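Local coordinates for protein putative metal-dependent hydrolase (Bacillus subtilis, PDB 6KNS) that adopts the metallo-beta-lactamase fold, binds zinc and calcium ions, and is probably a hydrolase, perhaps one that processes the 3' ends of tRNA, at residues A[24-29]-A[156-161]; A[53-58]-A[78-83]; A[60-65]-A[118-123]; A[216-219]-A[223-226]. All coordinates share one frame; numbering follows the deposited sequence.

Contact 1 of 4, residues A[24-29]-A[156-161]; sequences ATSGYL and VVYTAD. With ZN (zinc ion), chain H; ZN (zinc ion), chain G.
The rings of Y28 and Y158 meet obliquely in the buried interior, with centroids 5.0 Å apart and planes at 53°. The two side chains cross at about a right angle, and the touching is done by one corner of each: CE2 of Y28 lies 3.6 Å from CE1 of Y158 and is equally close to the hydroxyl at its tip. Different first torsions bring the rings to this crossing from their separate backbones: Y28 has CG anti to its carbonyl carbon (chi1 -53°), whereas Y158 has CG anti to its backbone N (chi1 174°). The backbone N of A160 folds back over one face of the Y158 ring, 3.5 Å above its centre. S26 adds a looser touch, its CB being 4.0 Å from OH of Y158. A water lies in the plane of both rings and joins the polar ends: it donates to OG of S26 at 2.7 Å, pairs with OH of Y28 at 2.6 Å, and reaches OH of Y158 only weakly. Each phenol has a stronger protein partner, T216 for Y28 and D40 for Y158, which should restrict the movement of the rings. Past the aromatic pair, OD2 of D161 binds both zinc ions, while H65, H67 and H140 complete one coordination set and D69, H70 and H217 the other. A carboxylate bridging two metals from the loop that follows strand 155-158, where the two beta-sheets of the alpha-beta/beta-alpha sandwich face each other, is characteristic of the dinuclear metallo-beta-lactamase site.

Contact 2 of 4, residues A[53-58]-A[78-83]; sequences VPAEKL and QFAKQV. With CA (calcium ion), chain F.
A55 and K81 meet where the short 3-10 turn 55-57 faces the helix 74-86. From its CB on the helix the K81 chain bends three times in the same sense, with chi1, chi2 and chi3 all between -63° and -69°; CB and CG lead steadily toward the turn, and CD comes nearest, 4.5 Å from O of A55. CE swings past this carbonyl, and the extended last step takes NZ to a water at 2.8 Å. That water donates to O of A55 at 2.7 Å and to O of L58 at 2.8 Å, so the ammonium reaches two carbonyls indirectly; H92 O is a second partner of NZ. Beside this polar bridge, CB of A55 touches CB of A80 at 4.2 Å, the small side chains letting turn and helix come close. O of A55 also accepts the backbone N of L58, so the water shares this carbonyl with a bond of the turn itself. A80 also packs on F18 of the second subunit. O of K57 binds a calcium ion at 2.7 Å, with O of D34 and OD2 of D59 as further ligands: the segment is a calcium-binding turn leading into strand 60-62, resting on a helix of the dimer interface.

Contact 3 of 4, residues A[60-65]-A[118-123]; sequences AVILSH and IAFQPD. With ZN (zinc ion), chain H.
The phenyl ring of F120 turns an edge to segment 60-65: O of L63 lies in the ring plane, 3.5 Å from CE2, where it faces the slightly positive rim of the ring. CD1 of I62 approaches the same ring obliquely, 4.0 Å from CD2, and CG1 follows at 4.1 Å from CE2. A face of the phenyl is stacked against F135. The other flat group, the imidazole of H65, is fixed at its edges. Its ND1 donates to OG of S64 at 2.9 Å with an N-H...O angle of 163°, almost in the ring plane, and its NE2 binds a zinc ion at 2.3 Å. The serine thus orients the ring from the second shell, with H67, H140 and D161 completing the metal's protein ligands. I62 extends away from its own backbone N (chi1 -179°), which carries CD1 across to F120 so that the two side chains cross at about a right angle. Strand 94-98 separates strands 60-62 and 115-119 in the sheet, and F120 lies next to 115-119 in sequence. I62 also packs on Y97 of the intervening strand; the contact lies on the face of this sheet turned toward the second, where M147 of strand 145-150 and F135 of strand 131-137 meet it.

Contact 4 of 4, residues A[216-219]-A[223-226]; sequences THLP and VHDN. With ZN (zinc ion), chain G.
H224 meets P219 and L218 through its imidazole, with NE2 making the polar contact, and this ring makes all the close approaches between the two segments. NE2 donates to O of P219 at 2.8 Å with an N-H...O angle of 161°. The acceptor lies practically in the ring plane, although the donor is tilted 27° from the carbonyl plane. Carbon packs around this bond: CD of P219 and CB of L218 each come to 3.9 Å from NE2, and CD1 of L218 reaches to 4.0 Å from ND1. The pyrrolidine lies alongside the imidazole, running the opposite way, while L218 approaches the ring at a slant. CG anti to the carbonyl carbon (chi1 -80°) sends the H224 ring back toward the preceding loop. Y185 packs on both P219 and H224, and L227 of helix 225-231 covers L218 and P219. The looser side, with V223, D225 and N226, faces solvent but meets a crystal neighbour here; the turn is drawn together by the backbone bond from N of N226 to O of V223. Next to L218, H217 holds a zinc ion through NE2 at 2.1 Å. The direction of the imidazole bond implies that NE2 of H224 carries a proton, and this N-H satisfies the carbonyl of a buried proline two residues beyond a metal ligand, joining the zinc-binding loop to the region leading into helix 225-231.

In the fold
From the N terminus, segment 24-29 opens the widest loop, closed by contact 1 only at 156-161. Within it lie contacts 2 and 3, whose segments alternate: 53-58 and 60-65 come first, then 78-83 closes contact 2 and 118-123 closes contact 3. Contact 4 follows in series, closing a short loop at 223-226. Contact 2 ties the calcium turn to the helix at the subunit interface, contact 1 bridges the two sheets, contact 3 joins two regions of one sheet across strand 94-98, and contact 4 fastens a late loop to its helix. Contacts 1, 3 and 4 converge on the two zinc ions, while contact 2 stays about 17 Å (nearest atoms) from contact 4.

Contact 1 of 4, residues A[24-29]-A[156-161]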
# COMPACT_ATOMS: atom_id res chain seq x y z
N ALA A 24 -7.19 -6.17 -0.26
CA ALA A 24 -5.75 -6.12 0.01
C ALA A 24 -5.00 -7.26 -0.64
O ALA A 24 -5.60 -8.27 -1.05
CB ALA A 24 -5.48 -6.06 1.54
N THR A 25 -3.67 -7.13 -0.74
CA THR A 25 -2.83 -8.25 -1.19
C THR A 25 -2.19 -8.90 0.05
O THR A 25 -2.61 -8.59 1.17
CB THR A 25 -1.81 -7.85 -2.26
OG1 THR A 25 -0.76 -7.06 -1.70
CG2 THR A 25 -2.48 -7.06 -3.40
N SER A 26 -1.26 -9.84 -0.13
CA SER A 26 -0.82 -10.70 0.94
C SER A 26 -0.43 -10.04 2.27
O SER A 26 0.45 -9.21 2.33
CB SER A 26 0.32 -11.59 0.48
OG SER A 26 -0.09 -12.43 -0.59
N GLY A 27 -1.08 -10.50 3.33
CA GLY A 27 -0.79 -10.14 4.71
C GLY A 27 -1.58 -11.04 5.66
O GLY A 27 -2.81 -11.18 5.52
N TYR A 28 -0.87 -11.68 6.59
CA TYR A 28 -1.51 -12.62 7.55
C TYR A 28 -1.05 -12.32 8.97
O TYR A 28 0.15 -12.25 9.24
CB TYR A 28 -1.17 -14.06 7.19
CG TYR A 28 -1.52 -14.31 5.76
CD1 TYR A 28 -2.77 -14.77 5.42
CD2 TYR A 28 -0.62 -14.02 4.75
CE1 TYR A 28 -3.12 -14.96 4.09
CE2 TYR A 28 -0.96 -14.21 3.43
CZ TYR A 28 -2.22 -14.69 3.11
OH TYR A 28 -2.56 -14.87 1.81
N LEU A 29 -2.02 -12.16 9.88
CA LEU A 29 -1.71 -11.82 11.25
C LEU A 29 -1.76 -13.08 12.10
O LEU A 29 -2.81 -13.70 12.23
CB LEU A 29 -2.71 -10.79 11.77
CG LEU A 29 -2.73 -10.47 13.28
CD1 LEU A 29 -1.43 -9.88 13.79
CD2 LEU A 29 -3.85 -9.50 13.55
N VAL A 156 0.72 -24.12 11.46
CA VAL A 156 0.18 -23.58 10.23
C VAL A 156 1.27 -23.53 9.17
O VAL A 156 2.38 -23.09 9.43
CB VAL A 156 -0.40 -22.15 10.47
CG1 VAL A 156 -0.92 -21.56 9.19
CG2 VAL A 156 -1.53 -22.20 11.54
N VAL A 157 0.95 -23.96 7.95
CA VAL A 157 1.88 -23.89 6.83
C VAL A 157 1.34 -22.87 5.85
O VAL A 157 0.15 -22.90 5.50
CB VAL A 157 2.08 -25.27 6.15
CG1 VAL A 157 2.88 -25.14 4.86
CG2 VAL A 157 2.77 -26.26 7.10
N TYR A 158 2.22 -21.97 5.44
CA TYR A 158 1.96 -20.94 4.44
C TYR A 158 2.88 -21.22 3.27
O TYR A 158 4.09 -21.24 3.44
CB TYR A 158 2.31 -19.57 5.03
CG TYR A 158 2.24 -18.40 4.11
CD1 TYR A 158 1.14 -18.20 3.29
CD2 TYR A 158 3.28 -17.45 4.09
CE1 TYR A 158 1.06 -17.06 2.44
CE2 TYR A 158 3.22 -16.32 3.26
CZ TYR A 158 2.11 -16.12 2.45
OH TYR A 158 2.03 -15.02 1.64
N THR A 159 2.32 -21.48 2.09
CA THR A 159 3.13 -21.79 0.92
C THR A 159 3.86 -20.56 0.36
O THR A 159 4.71 -20.71 -0.51
CB THR A 159 2.26 -22.33 -0.26
OG1 THR A 159 1.35 -21.30 -0.69
CG2 THR A 159 1.48 -23.57 0.13
N ALA A 160 3.51 -19.35 0.80
CA ALA A 160 3.90 -18.18 0.06
C ALA A 160 3.52 -18.43 -1.41
O ALA A 160 2.49 -19.06 -1.69
CB ALA A 160 5.39 -17.86 0.24
N ASP A 161 4.34 -17.94 -2.33
CA ASP A 161 4.08 -18.11 -3.75
C ASP A 161 4.93 -19.21 -4.31
O ASP A 161 6.13 -19.22 -4.09
CB ASP A 161 4.48 -16.87 -4.52
CG ASP A 161 3.55 -15.69 -4.26
OD1 ASP A 161 2.73 -15.68 -3.31
OD2 ASP A 161 3.66 -14.80 -5.09
ZN ZN H . 5.43 -13.47 -5.93
ZN ZN G . 2.57 -12.87 -4.70
O HOH W 1 -0.92 -14.92 -0.18

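Contact 2 of 4, residues A[53-58]-A[78-83]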
# COMPACT_ATOMS: atom_id res chain seq x y z
N VAL A 53 -4.96 -4.46 15.08
CA VAL A 53 -3.81 -4.31 15.98
C VAL A 53 -3.05 -3.03 15.61
O VAL A 53 -2.77 -2.79 14.44
CB VAL A 53 -2.88 -5.56 15.95
CG1 VAL A 53 -2.55 -5.90 14.54
CG2 VAL A 53 -1.57 -5.33 16.74
N PRO A 54 -2.78 -2.18 16.63
CA PRO A 54 -2.08 -0.93 16.34
C PRO A 54 -0.62 -1.23 16.12
O PRO A 54 -0.10 -2.25 16.65
CB PRO A 54 -2.33 -0.07 17.58
CG PRO A 54 -2.62 -1.05 18.69
CD PRO A 54 -3.16 -2.31 18.04
N ALA A 55 0.02 -0.37 15.34
CA ALA A 55 1.43 -0.52 14.96
C ALA A 55 2.35 -0.82 16.13
O ALA A 55 3.19 -1.71 16.07
CB ALA A 55 1.90 0.70 14.23
N GLU A 56 2.18 -0.07 17.22
CA GLU A 56 3.04 -0.22 18.41
C GLU A 56 2.89 -1.58 19.15
O GLU A 56 3.77 -1.99 19.92
CB GLU A 56 2.78 0.93 19.37
CG GLU A 56 1.38 0.87 20.09
CD GLU A 56 0.30 1.81 19.49
OE1 GLU A 56 0.38 2.16 18.26
OE2 GLU A 56 -0.64 2.17 20.27
N LYS A 57 1.79 -2.29 18.92
CA LYS A 57 1.61 -3.61 19.52
C LYS A 57 2.06 -4.74 18.59
O LYS A 57 2.00 -5.89 18.94
CB LYS A 57 0.15 -3.77 19.96
CG LYS A 57 -0.13 -3.09 21.30
CD LYS A 57 -1.63 -3.14 21.65
CE LYS A 57 -2.01 -2.27 22.89
NZ LYS A 57 -3.42 -1.74 22.82
N LEU A 58 2.58 -4.40 17.42
CA LEU A 58 3.07 -5.40 16.49
C LEU A 58 4.49 -5.79 16.91
O LEU A 58 5.35 -4.93 17.06
CB LEU A 58 3.01 -4.80 15.09
CG LEU A 58 3.20 -5.69 13.87
CD1 LEU A 58 2.00 -6.67 13.73
CD2 LEU A 58 3.34 -4.76 12.67
N GLN A 78 7.43 1.64 8.30
CA GLN A 78 8.58 2.32 8.85
C GLN A 78 8.23 3.73 9.26
O GLN A 78 8.62 4.18 10.35
CB GLN A 78 9.77 2.28 7.87
CG GLN A 78 10.28 0.83 7.65
CD GLN A 78 11.21 0.71 6.47
OE1 GLN A 78 11.12 1.49 5.52
NE2 GLN A 78 12.14 -0.25 6.52
N PHE A 79 7.46 4.43 8.44
CA PHE A 79 7.00 5.73 8.89
C PHE A 79 6.05 5.64 10.11
O PHE A 79 6.12 6.49 10.98
CB PHE A 79 6.36 6.50 7.76
CG PHE A 79 7.33 7.05 6.73
CD1 PHE A 79 8.73 7.00 6.92
CD2 PHE A 79 6.83 7.71 5.60
CE1 PHE A 79 9.61 7.54 5.96
CE2 PHE A 79 7.71 8.26 4.65
CZ PHE A 79 9.10 8.18 4.84
N ALA A 80 5.19 4.61 10.18
CA ALA A 80 4.29 4.45 11.33
C ALA A 80 5.11 4.30 12.61
O ALA A 80 4.77 4.88 13.64
CB ALA A 80 3.33 3.24 11.14
N LYS A 81 6.19 3.54 12.56
CA LYS A 81 7.05 3.39 13.72
C LYS A 81 7.73 4.71 14.06
O LYS A 81 7.81 5.08 15.24
CB LYS A 81 8.09 2.30 13.50
CG LYS A 81 7.48 0.87 13.47
CD LYS A 81 6.88 0.43 14.80
CE LYS A 81 7.95 0.35 15.85
NZ LYS A 81 7.38 -0.02 17.14
N GLN A 82 8.19 5.44 13.04
CA GLN A 82 8.76 6.75 13.30
C GLN A 82 7.77 7.71 13.96
O GLN A 82 8.11 8.42 14.90
CB GLN A 82 9.32 7.37 12.05
CG GLN A 82 10.11 8.69 12.27
CD GLN A 82 10.83 9.11 11.00
OE1 GLN A 82 10.42 8.74 9.90
NE2 GLN A 82 11.93 9.85 11.14
N VAL A 83 6.54 7.76 13.47
CA VAL A 83 5.56 8.65 14.08
C VAL A 83 5.25 8.19 15.52
O VAL A 83 5.16 9.03 16.41
CB VAL A 83 4.32 8.78 13.24
CG1 VAL A 83 3.17 9.44 14.09
CG2 VAL A 83 4.65 9.56 11.93
CA CA F . 2.59 -7.06 21.34
O HOH W 2 5.83 -2.23 16.60
O HOH W 3 0.57 -7.83 20.01

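Contact 3 of 4, residues A[60-65]-A[118-123]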
# COMPACT_ATOMS: atom_id res chain seq x y z
N ALA A 60 6.59 -8.34 15.42
CA ALA A 60 7.53 -8.70 14.37
C ALA A 60 6.81 -8.86 13.06
O ALA A 60 5.61 -9.05 13.04
CB ALA A 60 8.29 -10.00 14.74
N VAL A 61 7.56 -8.72 11.99
CA VAL A 61 7.10 -8.95 10.64
C VAL A 61 8.05 -9.98 10.03
O VAL A 61 9.23 -9.99 10.34
CB VAL A 61 7.15 -7.67 9.82
CG1 VAL A 61 6.73 -7.93 8.36
CG2 VAL A 61 6.28 -6.58 10.46
N ILE A 62 7.52 -10.84 9.16
CA ILE A 62 8.36 -11.73 8.34
C ILE A 62 7.82 -11.74 6.92
O ILE A 62 6.58 -11.75 6.73
CB ILE A 62 8.45 -13.18 8.92
CG1 ILE A 62 9.35 -14.06 8.06
CG2 ILE A 62 7.09 -13.85 8.98
CD1 ILE A 62 9.84 -15.31 8.84
N LEU A 63 8.74 -11.71 5.97
CA LEU A 63 8.49 -11.55 4.56
C LEU A 63 8.93 -12.79 3.76
O LEU A 63 10.06 -13.21 3.85
CB LEU A 63 9.28 -10.36 4.05
CG LEU A 63 8.94 -9.04 4.73
CD1 LEU A 63 9.82 -7.93 4.12
CD2 LEU A 63 7.41 -8.69 4.60
N SER A 64 7.99 -13.39 3.02
CA SER A 64 8.30 -14.60 2.25
C SER A 64 9.23 -14.27 1.06
O SER A 64 10.09 -15.07 0.71
CB SER A 64 7.03 -15.24 1.69
OG SER A 64 6.31 -14.28 0.91
N HIS A 65 9.00 -13.11 0.45
CA HIS A 65 9.77 -12.67 -0.69
C HIS A 65 9.49 -11.21 -1.00
O HIS A 65 8.63 -10.59 -0.35
CB HIS A 65 9.52 -13.56 -1.91
CG HIS A 65 8.15 -13.45 -2.54
ND1 HIS A 65 6.99 -13.79 -1.88
CD2 HIS A 65 7.80 -13.17 -3.82
CE1 HIS A 65 5.97 -13.69 -2.74
NE2 HIS A 65 6.44 -13.31 -3.91
N ILE A 118 16.37 -8.39 9.86
CA ILE A 118 17.13 -9.53 10.35
C ILE A 118 16.96 -10.62 9.32
O ILE A 118 15.82 -10.96 8.98
CB ILE A 118 16.64 -10.02 11.73
CG1 ILE A 118 16.64 -8.85 12.74
CG2 ILE A 118 17.49 -11.24 12.24
CD1 ILE A 118 16.19 -9.27 14.23
N ALA A 119 18.08 -11.14 8.80
CA ALA A 119 18.06 -12.16 7.76
C ALA A 119 17.67 -13.48 8.40
O ALA A 119 18.35 -13.93 9.31
CB ALA A 119 19.46 -12.30 7.12
N PHE A 120 16.62 -14.13 7.91
CA PHE A 120 16.40 -15.50 8.37
C PHE A 120 17.28 -16.41 7.57
O PHE A 120 17.67 -16.07 6.46
CB PHE A 120 14.94 -15.95 8.38
CG PHE A 120 14.20 -15.91 7.05
CD1 PHE A 120 14.35 -16.92 6.12
CD2 PHE A 120 13.24 -14.95 6.82
CE1 PHE A 120 13.60 -16.93 4.92
CE2 PHE A 120 12.49 -14.94 5.64
CZ PHE A 120 12.68 -15.95 4.69
N GLN A 121 17.63 -17.54 8.17
CA GLN A 121 18.44 -18.52 7.50
C GLN A 121 17.52 -19.69 7.17
O GLN A 121 16.92 -20.28 8.06
CB GLN A 121 19.61 -18.95 8.41
CG GLN A 121 20.60 -17.81 8.77
CD GLN A 121 20.99 -16.91 7.55
OE1 GLN A 121 21.09 -17.39 6.40
NE2 GLN A 121 21.19 -15.61 7.80
N PRO A 122 17.40 -20.02 5.88
CA PRO A 122 16.42 -20.99 5.42
C PRO A 122 16.62 -22.41 5.94
O PRO A 122 15.66 -23.16 5.97
CB PRO A 122 16.57 -20.97 3.89
CG PRO A 122 17.73 -20.20 3.58
CD PRO A 122 18.09 -19.36 4.77
N ASP A 123 17.83 -22.76 6.36
CA ASP A 123 18.16 -24.10 6.88
C ASP A 123 18.11 -24.22 8.43
O ASP A 123 18.49 -25.25 8.98
CB ASP A 123 19.55 -24.55 6.36
CG ASP A 123 20.67 -23.51 6.65
OD1 ASP A 123 20.39 -22.26 6.63
OD2 ASP A 123 21.85 -23.93 6.86
ZN ZN H . 5.43 -13.47 -5.93

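Contact 4 of 4, residues A[216-219]-A[223-226]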
# COMPACT_ATOMS: atom_id res chain seq x y z
N THR A 216 -5.70 -18.88 -1.11
CA THR A 216 -5.43 -17.45 -1.08
C THR A 216 -4.62 -17.01 -2.34
O THR A 216 -4.45 -17.77 -3.31
CB THR A 216 -4.75 -17.10 0.26
OG1 THR A 216 -4.64 -15.68 0.40
CG2 THR A 216 -3.34 -17.75 0.38
N HIS A 217 -4.16 -15.77 -2.33
CA HIS A 217 -3.43 -15.19 -3.46
C HIS A 217 -4.29 -15.27 -4.70
O HIS A 217 -3.87 -15.73 -5.75
CB HIS A 217 -2.11 -15.89 -3.67
CG HIS A 217 -1.05 -15.03 -4.25
ND1 HIS A 217 -0.90 -14.84 -5.61
CD2 HIS A 217 -0.10 -14.25 -3.66
CE1 HIS A 217 0.12 -14.03 -5.83
NE2 HIS A 217 0.62 -13.65 -4.66
N LEU A 218 -5.51 -14.76 -4.55
CA LEU A 218 -6.62 -15.04 -5.44
C LEU A 218 -6.54 -14.26 -6.75
O LEU A 218 -5.96 -13.18 -6.79
CB LEU A 218 -7.93 -14.69 -4.74
CG LEU A 218 -8.20 -15.42 -3.44
CD1 LEU A 218 -9.50 -14.83 -2.74
CD2 LEU A 218 -8.28 -16.93 -3.71
N PRO A 219 -7.13 -14.81 -7.82
CA PRO A 219 -7.13 -14.15 -9.13
C PRO A 219 -8.21 -13.07 -9.24
O PRO A 219 -9.08 -12.99 -8.41
CB PRO A 219 -7.44 -15.29 -10.10
CG PRO A 219 -8.26 -16.26 -9.30
CD PRO A 219 -7.70 -16.17 -7.89
N VAL A 223 -15.07 -17.35 -10.99
CA VAL A 223 -15.91 -17.56 -9.84
C VAL A 223 -15.05 -18.19 -8.77
O VAL A 223 -14.74 -19.39 -8.84
CB VAL A 223 -17.06 -18.49 -10.18
CG1 VAL A 223 -18.01 -18.67 -8.95
CG2 VAL A 223 -17.76 -17.92 -11.40
N HIS A 224 -14.67 -17.39 -7.78
CA HIS A 224 -13.74 -17.83 -6.74
C HIS A 224 -14.21 -19.10 -6.03
O HIS A 224 -13.39 -19.92 -5.66
CB HIS A 224 -13.53 -16.73 -5.69
CG HIS A 224 -12.58 -15.66 -6.10
ND1 HIS A 224 -12.44 -14.47 -5.41
CD2 HIS A 224 -11.71 -15.58 -7.14
CE1 HIS A 224 -11.52 -13.73 -6.00
NE2 HIS A 224 -11.06 -14.38 -7.05
N ASP A 225 -15.51 -19.24 -5.81
CA ASP A 225 -16.05 -20.47 -5.21
C ASP A 225 -15.74 -21.73 -6.01
O ASP A 225 -15.68 -22.82 -5.44
CB ASP A 225 -17.56 -20.35 -4.98
CG ASP A 225 -17.91 -19.58 -3.69
OD1 ASP A 225 -17.00 -19.00 -3.06
OD2 ASP A 225 -19.10 -19.60 -3.29
N ASN A 226 -15.50 -21.58 -7.32
CA ASN A 226 -15.07 -22.72 -8.11
C ASN A 226 -13.72 -23.24 -7.68
O ASN A 226 -13.48 -24.42 -7.85
CB ASN A 226 -15.02 -22.43 -9.61
CG ASN A 226 -16.40 -22.39 -10.24
OD1 ASN A 226 -17.36 -22.88 -9.68
ND2 ASN A 226 -16.49 -21.81 -11.42
ZN ZN G . 2.57 -12.87 -4.70